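PDB 4MAD: beta-galactosidase from Bacillus circulans, which probably hydrolyses terminal non-reducing beta-D-galactose residues from beta-D-galactosides. Local coordinates for residues H72-E75 with F79-E82. Numbering follows the deposited sequence.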
loop_
_atom_site.group_PDB
_atom_site.type_symbol
_atom_site.label_atom_id
_atom_site.label_comp_id
_atom_site.label_asym_id
_atom_site.label_seq_id
_atom_site.Cartn_x
_atom_site.Cartn_y
_atom_site.Cartn_z
ATOM N N HIS A 72 1.613 -12.115 -1.709
ATOM C CA HIS A 72 1.991 -13.514 -1.779
ATOM C C HIS A 72 0.938 -14.613 -1.600
ATOM O O HIS A 72 1.171 -15.692 -2.049
ATOM C CB HIS A 72 3.177 -13.773 -0.904
ATOM C CG HIS A 72 4.321 -12.883 -1.247
ATOM N ND1 HIS A 72 4.900 -12.902 -2.486
ATOM C CD2 HIS A 72 4.924 -11.884 -0.571
ATOM C CE1 HIS A 72 5.839 -11.987 -2.540
ATOM N NE2 HIS A 72 5.878 -11.354 -1.394
ATOM N N GLU A 73 -0.104 -14.324 -0.845
ATOM C CA GLU A 73 -1.199 -15.253 -0.604
ATOM C C GLU A 73 -2.534 -14.547 -0.766
ATOM O O GLU A 73 -3.230 -14.400 0.158
ATOM C CB GLU A 73 -1.123 -15.898 0.791
ATOM C CG GLU A 73 -1.801 -17.232 0.844
ATOM C CD GLU A 73 -1.725 -17.962 2.163
ATOM O OE1 GLU A 73 -2.346 -19.011 2.222
ATOM O OE2 GLU A 73 -1.060 -17.495 3.076
ATOM N N PRO A 74 -2.813 -14.128 -1.978
ATOM C CA PRO A 74 -4.016 -13.356 -2.295
ATOM C C PRO A 74 -5.294 -14.113 -2.005
ATOM O O PRO A 74 -6.272 -13.544 -1.673
ATOM C CB PRO A 74 -3.870 -13.048 -3.766
ATOM C CG PRO A 74 -2.926 -14.032 -4.272
ATOM C CD PRO A 74 -1.994 -14.361 -3.164
ATOM N N GLU A 75 -5.227 -15.413 -2.162
ATOM C CA GLU A 75 -6.258 -16.282 -1.697
ATOM C C GLU A 75 -5.611 -17.392 -0.895
ATOM O O GLU A 75 -4.560 -17.835 -1.218
ATOM C CB GLU A 75 -7.066 -16.884 -2.847
ATOM C CG GLU A 75 -7.516 -15.964 -3.898
ATOM C CD GLU A 75 -8.601 -15.065 -3.424
ATOM O OE1 GLU A 75 -9.233 -15.416 -2.470
ATOM O OE2 GLU A 75 -8.760 -14.026 -4.003
ATOM N N PHE A 79 -0.285 -19.290 -3.700
ATOM C CA PHE A 79 0.917 -18.556 -3.426
ATOM C C PHE A 79 1.480 -17.922 -4.670
ATOM O O PHE A 79 1.538 -18.533 -5.661
ATOM C CB PHE A 79 1.920 -19.466 -2.755
ATOM C CG PHE A 79 1.512 -19.875 -1.405
ATOM C CD1 PHE A 79 1.641 -19.034 -0.362
ATOM C CD2 PHE A 79 0.941 -21.077 -1.187
ATOM C CE1 PHE A 79 1.259 -19.397 0.849
ATOM C CE2 PHE A 79 0.558 -21.418 0.029
ATOM C CZ PHE A 79 0.714 -20.581 1.038
ATOM N N VAL A 80 1.863 -16.670 -4.592
ATOM C CA VAL A 80 2.303 -15.915 -5.746
ATOM C C VAL A 80 3.676 -15.272 -5.534
ATOM O O VAL A 80 3.852 -14.483 -4.676
ATOM C CB VAL A 80 1.292 -14.795 -6.104
ATOM C CG1 VAL A 80 1.815 -13.947 -7.177
ATOM C CG2 VAL A 80 -0.029 -15.382 -6.525
ATOM N N PHE A 81 4.643 -15.681 -6.342
ATOM C CA PHE A 81 5.970 -15.107 -6.309
ATOM C C PHE A 81 6.524 -14.664 -7.687
ATOM O O PHE A 81 7.698 -14.673 -7.899
ATOM C CB PHE A 81 6.966 -15.961 -5.544
ATOM C CG PHE A 81 6.644 -16.132 -4.105
ATOM C CD1 PHE A 81 7.165 -15.316 -3.159
ATOM C CD2 PHE A 81 5.827 -17.125 -3.700
ATOM C CE1 PHE A 81 6.877 -15.514 -1.884
ATOM C CE2 PHE A 81 5.564 -17.303 -2.445
ATOM C CZ PHE A 81 6.080 -16.523 -1.540
ATOM N N GLU A 82 5.636 -14.208 -8.548
ATOM C CA GLU A 82 5.899 -13.879 -9.917
ATOM C C GLU A 82 5.779 -12.396 -10.151
ATOM O O GLU A 82 5.081 -11.714 -9.447
ATOM C CB GLU A 82 4.896 -14.604 -10.787
ATOM C CG GLU A 82 4.904 -16.131 -10.632
ATOM C CD GLU A 82 4.240 -16.663 -9.359
ATOM O OE1 GLU A 82 3.080 -16.365 -9.212
ATOM O OE2 GLU A 82 4.853 -17.391 -8.559
#
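H72 and V80 face each other with their CA atoms 4.6 Å apart, and V80 N donates to H72 O over 2.8 Å, while F79 CA adds a CA-H...O contact to the same oxygen. The imidazole of H72 makes the return bond: with CG anti to the carbonyl carbon (chi1 -56°), the ring turns its edge to V80 O and ND1 donates to that oxygen at 2.9 Å. This bond is nearly straight (169°) and lies in the imidazole plane, so V80 is gripped through both its N-H and its carbonyl. F81 lies over one face of the imidazole, the rings near parallel (17°) but slid apart, with F81 CE1 3.3 Å from H72 ND1. Further along, the extended side chain of E73 runs alongside F79, pointing the same way, its CD 3.6 Å from F79 CE1 and the carboxylate tilted against the ring. OE2 of E73 accepts from W69 NE1, and OE1 from the backbone N of G77 in the turn between the segments. P74 CG meets V80 CG2 at 3.9 Å, a small apolar touch. The contact folds the loop after helix 69-72 back onto that helix's end, in the family 35 TIM-barrel domain, with F79 and F81 also packing on helix 135-152. Were H72 an alanine, V80 O would probably lose its imidazole donor, Y40 OH its partner on this ring, and a gap would open beside F81. With ND1 donating, a neutral ring would leave NE2 to accept from Y40 OH, just after barrel strand 34-38; bonds at both nitrogens probably fix the flip of the ring.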